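Urea carboxylase (Thermus thermophilus, PDB 3OEP) is of unknown function but resembles fused KipI and KipA proteins with cyclophilin-like domains, and may bind ATP and act as a hydrolase. Local coordinates at residues Leu211-Val225 with Arg356-Glu370. Numbering follows the deposited sequence.
Sequences LELLPEEPRLPALLV and RIGRPLWAGDVLGLE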
loop_
_atom_site.group_PDB
_atom_site.type_symbol
_atom_site.label_atom_id
_atom_site.label_comp_id
_atom_site.label_asym_id
_atom_site.label_seq_id
_atom_site.Cartn_x
_atom_site.Cartn_y
_atom_site.Cartn_z
ATOM N N LEU A 211 -4.422 -8.838 12.089
ATOM C CA LEU A 211 -3.261 -9.370 12.797
ATOM C C LEU A 211 -2.711 -8.287 13.711
ATOM O O LEU A 211 -2.343 -7.222 13.242
ATOM C CB LEU A 211 -2.173 -9.809 11.814
ATOM C CG LEU A 211 -0.878 -10.372 12.418
ATOM C CD1 LEU A 211 -1.140 -11.667 13.179
ATOM C CD2 LEU A 211 0.178 -10.589 11.342
ATOM N N GLU A 212 -2.664 -8.567 15.011
ATOM C CA GLU A 212 -2.096 -7.630 15.983
ATOM C C GLU A 212 -0.575 -7.642 15.915
ATOM O O GLU A 212 0.048 -8.704 15.990
ATOM C CB GLU A 212 -2.540 -7.995 17.405
ATOM C CG GLU A 212 -3.981 -7.624 17.725
ATOM C CD GLU A 212 -4.169 -6.150 18.074
ATOM O OE1 GLU A 212 -3.170 -5.445 18.340
ATOM O OE2 GLU A 212 -5.334 -5.695 18.090
ATOM N N LEU A 213 0.014 -6.458 15.775
ATOM C CA LEU A 213 1.465 -6.297 15.810
ATOM C C LEU A 213 1.944 -5.801 17.181
ATOM O O LEU A 213 3.032 -6.151 17.631
ATOM C CB LEU A 213 1.911 -5.339 14.710
ATOM C CG LEU A 213 1.469 -5.742 13.300
ATOM C CD1 LEU A 213 1.952 -4.732 12.281
ATOM C CD2 LEU A 213 1.968 -7.150 12.962
ATOM N N LEU A 214 1.125 -5.003 17.851
ATOM C CA LEU A 214 1.509 -4.449 19.146
ATOM C C LEU A 214 1.446 -5.520 20.222
ATOM O O LEU A 214 0.465 -6.262 20.296
ATOM C CB LEU A 214 0.601 -3.285 19.523
ATOM C CG LEU A 214 0.750 -2.039 18.652
ATOM C CD1 LEU A 214 -0.296 -1.008 19.042
ATOM C CD2 LEU A 214 2.152 -1.470 18.770
ATOM N N PRO A 215 2.488 -5.602 21.069
ATOM C CA PRO A 215 2.493 -6.628 22.103
ATOM C C PRO A 215 1.393 -6.426 23.139
ATOM O O PRO A 215 1.085 -5.294 23.523
ATOM C CB PRO A 215 3.876 -6.485 22.746
ATOM C CG PRO A 215 4.314 -5.113 22.420
ATOM C CD PRO A 215 3.712 -4.784 21.099
ATOM N N GLU A 216 0.828 -7.537 23.597
ATOM C CA GLU A 216 -0.222 -7.510 24.602
ATOM C C GLU A 216 0.396 -7.203 25.963
ATOM O O GLU A 216 -0.205 -6.508 26.783
ATOM C CB GLU A 216 -0.960 -8.852 24.638
ATOM C CG GLU A 216 -1.685 -9.216 23.337
ATOM C CD GLU A 216 -0.755 -9.672 22.211
ATOM O OE1 GLU A 216 -1.191 -9.649 21.037
ATOM O OE2 GLU A 216 0.410 -10.044 22.486
ATOM N N GLU A 217 1.610 -7.712 26.180
ATOM C CA GLU A 217 2.351 -7.488 27.419
ATOM C C GLU A 217 3.673 -6.797 27.100
ATOM O O GLU A 217 4.724 -7.443 27.071
ATOM C CB GLU A 217 2.600 -8.820 28.141
ATOM N N PRO A 218 3.631 -5.476 26.842
ATOM C CA PRO A 218 4.880 -4.778 26.551
ATOM C C PRO A 218 5.874 -4.913 27.695
ATOM O O PRO A 218 5.491 -4.830 28.872
ATOM C CB PRO A 218 4.453 -3.310 26.361
ATOM C CG PRO A 218 3.049 -3.225 26.811
ATOM C CD PRO A 218 2.461 -4.584 26.775
ATOM N N ARG A 219 7.133 -5.137 27.341
ATOM C CA ARG A 219 8.190 -5.343 28.325
ATOM C C ARG A 219 8.464 -4.094 29.160
ATOM O O ARG A 219 8.764 -4.189 30.350
ATOM C CB ARG A 219 9.475 -5.783 27.623
ATOM C CG ARG A 219 9.379 -7.143 26.963
ATOM C CD ARG A 219 10.691 -7.551 26.303
ATOM N NE ARG A 219 10.857 -6.946 24.980
ATOM C CZ ARG A 219 11.491 -5.802 24.722
ATOM N NH1 ARG A 219 11.566 -5.372 23.469
ATOM N NH2 ARG A 219 12.050 -5.079 25.693
ATOM N N LEU A 220 8.364 -2.933 28.523
ATOM C CA LEU A 220 8.657 -1.648 29.153
ATOM C C LEU A 220 7.540 -0.645 28.847
ATOM O O LEU A 220 7.706 0.248 28.004
ATOM C CB LEU A 220 9.990 -1.112 28.634
ATOM C CG LEU A 220 11.234 -1.953 28.916
ATOM C CD1 LEU A 220 12.402 -1.497 28.038
ATOM C CD2 LEU A 220 11.591 -1.886 30.393
ATOM N N PRO A 221 6.391 -0.780 29.530
ATOM C CA PRO A 221 5.268 0.111 29.245
ATOM C C PRO A 221 5.668 1.585 29.328
ATOM O O PRO A 221 6.334 2.007 30.281
ATOM C CB PRO A 221 4.244 -0.253 30.325
ATOM C CG PRO A 221 4.571 -1.626 30.696
ATOM C CD PRO A 221 6.051 -1.767 30.568
ATOM N N ALA A 222 5.274 2.347 28.318
ATOM C CA ALA A 222 5.764 3.706 28.133
ATOM C C ALA A 222 4.656 4.739 28.136
ATOM O O ALA A 222 4.803 5.805 28.736
ATOM C CB ALA A 222 6.539 3.795 26.831
ATOM N N LEU A 223 3.565 4.455 27.427
ATOM C CA LEU A 223 2.489 5.426 27.277
ATOM C C LEU A 223 1.138 4.760 27.033
ATOM O O LEU A 223 1.058 3.628 26.528
ATOM C CB LEU A 223 2.814 6.430 26.164
ATOM C CG LEU A 223 2.885 5.882 24.738
ATOM C CD1 LEU A 223 1.518 5.957 24.066
ATOM C CD2 LEU A 223 3.930 6.647 23.918
ATOM N N LEU A 224 0.098 5.485 27.426
ATOM C CA LEU A 224 -1.291 5.087 27.273
ATOM C C LEU A 224 -1.961 6.000 26.270
ATOM O O LEU A 224 -1.845 7.232 26.361
ATOM C CB LEU A 224 -2.032 5.217 28.611
ATOM C CG LEU A 224 -3.550 5.015 28.584
ATOM C CD1 LEU A 224 -3.934 3.562 28.265
ATOM C CD2 LEU A 224 -4.151 5.446 29.915
ATOM N N VAL A 225 -2.670 5.396 25.322
ATOM C CA VAL A 225 -3.537 6.138 24.425
ATOM C C VAL A 225 -4.859 6.359 25.153
ATOM O O VAL A 225 -5.648 5.426 25.328
ATOM C CB VAL A 225 -3.797 5.371 23.113
ATOM C CG1 VAL A 225 -4.684 6.213 22.177
ATOM C CG2 VAL A 225 -2.478 4.987 22.452
ATOM N N ARG A 356 -5.299 -5.906 6.534
ATOM C CA ARG A 356 -5.595 -6.114 7.955
ATOM C C ARG A 356 -4.368 -6.595 8.743
ATOM O O ARG A 356 -4.462 -7.471 9.608
ATOM C CB ARG A 356 -6.799 -7.049 8.123
ATOM C CG ARG A 356 -8.061 -6.501 7.474
ATOM C CD ARG A 356 -9.267 -7.388 7.706
ATOM N NE ARG A 356 -10.470 -6.815 7.105
ATOM C CZ ARG A 356 -11.681 -7.367 7.151
ATOM N NH1 ARG A 356 -11.876 -8.527 7.767
ATOM N NH2 ARG A 356 -12.707 -6.754 6.569
ATOM N N ILE A 357 -3.216 -6.014 8.415
ATOM C CA ILE A 357 -1.987 -6.234 9.148
ATOM C C ILE A 357 -1.797 -4.975 9.994
ATOM O O ILE A 357 -1.631 -3.872 9.465
ATOM C CB ILE A 357 -0.801 -6.462 8.201
ATOM C CG1 ILE A 357 -1.004 -7.752 7.391
ATOM C CG2 ILE A 357 0.518 -6.537 8.982
ATOM C CD1 ILE A 357 -0.208 -7.785 6.111
ATOM N N GLY A 358 -1.875 -5.141 11.308
ATOM C CA GLY A 358 -1.886 -4.005 12.226
ATOM C C GLY A 358 -3.187 -3.226 12.153
ATOM O O GLY A 358 -4.145 -3.637 11.486
ATOM N N ARG A 359 -3.224 -2.100 12.856
ATOM C CA ARG A 359 -4.426 -1.279 12.945
ATOM C C ARG A 359 -4.091 0.086 13.516
ATOM O O ARG A 359 -3.033 0.251 14.124
ATOM C CB ARG A 359 -5.453 -1.941 13.859
ATOM C CG ARG A 359 -4.934 -2.197 15.258
ATOM C CD ARG A 359 -6.041 -2.564 16.212
ATOM N NE ARG A 359 -5.489 -2.957 17.505
ATOM C CZ ARG A 359 -5.062 -2.111 18.443
ATOM N NH1 ARG A 359 -5.121 -0.794 18.261
ATOM N NH2 ARG A 359 -4.577 -2.595 19.585
ATOM N N PRO A 360 -5.003 1.055 13.362
ATOM C CA PRO A 360 -4.819 2.313 14.073
ATOM C C PRO A 360 -4.949 2.139 15.586
ATOM O O PRO A 360 -5.576 1.179 16.064
ATOM C CB PRO A 360 -5.948 3.201 13.537
ATOM C CG PRO A 360 -6.438 2.518 12.303
ATOM C CD PRO A 360 -6.216 1.073 12.529
ATOM N N LEU A 361 -4.358 3.062 16.330
ATOM C CA LEU A 361 -4.430 2.995 17.780
ATOM C C LEU A 361 -5.865 3.203 18.250
ATOM O O LEU A 361 -6.660 3.907 17.601
ATOM C CB LEU A 361 -3.491 4.010 18.431
ATOM C CG LEU A 361 -2.008 3.862 18.072
ATOM C CD1 LEU A 361 -1.200 4.981 18.710
ATOM C CD2 LEU A 361 -1.474 2.493 18.491
ATOM N N TRP A 362 -6.176 2.538 19.362
ATOM C CA TRP A 362 -7.476 2.571 20.025
ATOM C C TRP A 362 -7.285 3.155 21.412
ATOM O O TRP A 362 -6.226 2.991 22.014
ATOM C CB TRP A 362 -7.975 1.157 20.291
ATOM C CG TRP A 362 -8.600 0.421 19.185
ATOM C CD1 TRP A 362 -9.262 0.934 18.114
ATOM C CD2 TRP A 362 -8.703 -1.001 19.086
ATOM N NE1 TRP A 362 -9.742 -0.089 17.327
ATOM C CE2 TRP A 362 -9.412 -1.288 17.906
ATOM C CE3 TRP A 362 -8.247 -2.063 19.878
ATOM C CZ2 TRP A 362 -9.678 -2.596 17.491
ATOM C CZ3 TRP A 362 -8.511 -3.364 19.469
ATOM C CH2 TRP A 362 -9.218 -3.617 18.284
ATOM N N ALA A 363 -8.333 3.779 21.939
ATOM C CA ALA A 363 -8.358 4.164 23.347
ATOM C C ALA A 363 -8.022 2.943 24.202
ATOM O O ALA A 363 -8.556 1.852 23.972
ATOM C CB ALA A 363 -9.732 4.722 23.731
ATOM N N GLY A 364 -7.106 3.120 25.151
ATOM C CA GLY A 364 -6.712 2.052 26.069
ATOM C C GLY A 364 -5.461 1.294 25.661
ATOM O O GLY A 364 -4.936 0.506 26.449
ATOM N N ASP A 365 -4.979 1.511 24.437
ATOM C CA ASP A 365 -3.736 0.882 23.998
ATOM C C ASP A 365 -2.589 1.338 24.889
ATOM O O ASP A 365 -2.456 2.530 25.187
ATOM C CB ASP A 365 -3.395 1.234 22.543
ATOM C CG ASP A 365 -4.158 0.397 21.529
ATOM O OD1 ASP A 365 -4.699 -0.674 21.882
ATOM O OD2 ASP A 365 -4.207 0.811 20.353
ATOM N N VAL A 366 -1.759 0.386 25.295
ATOM C CA VAL A 366 -0.514 0.692 25.993
ATOM C C VAL A 366 0.654 0.340 25.076
ATOM O O VAL A 366 0.754 -0.798 24.597
ATOM C CB VAL A 366 -0.405 -0.072 27.313
ATOM C CG1 VAL A 366 0.962 0.142 27.949
ATOM C CG2 VAL A 366 -1.512 0.377 28.254
ATOM N N LEU A 367 1.505 1.325 24.814
ATOM C CA LEU A 367 2.704 1.126 23.993
ATOM C C LEU A 367 3.921 1.085 24.890
ATOM O O LEU A 367 3.985 1.814 25.885
ATOM C CB LEU A 367 2.868 2.258 22.989
ATOM C CG LEU A 367 1.671 2.546 22.082
ATOM C CD1 LEU A 367 2.076 3.537 20.991
ATOM C CD2 LEU A 367 1.113 1.274 21.479
ATOM N N GLY A 368 4.890 0.249 24.523
ATOM C CA GLY A 368 6.114 0.079 25.304
ATOM C C GLY A 368 7.379 0.416 24.538
ATOM O O GLY A 368 7.361 0.524 23.310
ATOM N N LEU A 369 8.482 0.584 25.271
ATOM C CA LEU A 369 9.791 0.838 24.670
ATOM C C LEU A 369 10.418 -0.469 24.166
ATOM O O LEU A 369 10.312 -1.519 24.813
ATOM C CB LEU A 369 10.739 1.501 25.688
ATOM C CG LEU A 369 10.293 2.835 26.294
ATOM C CD1 LEU A 369 11.316 3.335 27.301
ATOM C CD2 LEU A 369 10.049 3.882 25.208
ATOM N N GLU A 370 11.055 -0.411 23.001
ATOM C CA GLU A 370 11.781 -1.572 22.475
ATOM C C GLU A 370 12.972 -1.898 23.384
ATOM O O GLU A 370 13.248 -3.064 23.651
ATOM C CB GLU A 370 12.239 -1.324 21.032
ATOM C CG GLU A 370 13.240 -2.343 20.464
ATOM C CD GLU A 370 12.746 -3.780 20.517
ATOM O OE1 GLU A 370 13.594 -4.700 20.568
ATOM O OE2 GLU A 370 11.518 -4.000 20.508
HETATM O O HOH W 1 1.932 -2.591 22.891
HETATM O O HOH W 2 11.070 -6.753 20.692
HETATM O O HOH W 3 7.984 -2.593 25.760
#
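Leu223 and Leu367 lie side by side and point the same way. With CG set between its backbone N and carbonyl carbon (chi1 66°), Leu223 lays CD1 3.9 Å from Leu367 CG. Leu214 closes over Leu367 at an angle, its CD1 3.6 Å from Leu367 CD2. The same methyl also meets Leu361 CD2. Leu283 of the neighbouring strand 282-285 touches Leu223 and Val225, so this side is packed tight. Strands 221-225 and 366-368 are antiparallel, and 366-368 forms an edge of their sheet. A classic beta bulge interrupts the pairing: Leu367 O accepts from both Ala222 N (2.8 Å) and Leu223 N (3.1 Å). Polar groups meet at two more exposed places. At one, Glu212, Arg359 and Asp365 form a salt-bridge network. Arg359 NE gives Glu212 OE2 a straight bond of 2.8 Å, in the guanidinium plane. NH1 and NH2 of Arg359 grip the two Asp365 oxygens end-on, and Trp362 covers one guanidinium face, with CE3 3.5 Å above its plane. These contacts fix the rotation of the guanidinium. At the other, exposed Arg219 directs NH1 and NH2 to the single oxygen Glu370 O. Arg219 NH1 also forms a salt bridge with Glu370 OE2 (3.3 Å), and water 2 links the same two atoms.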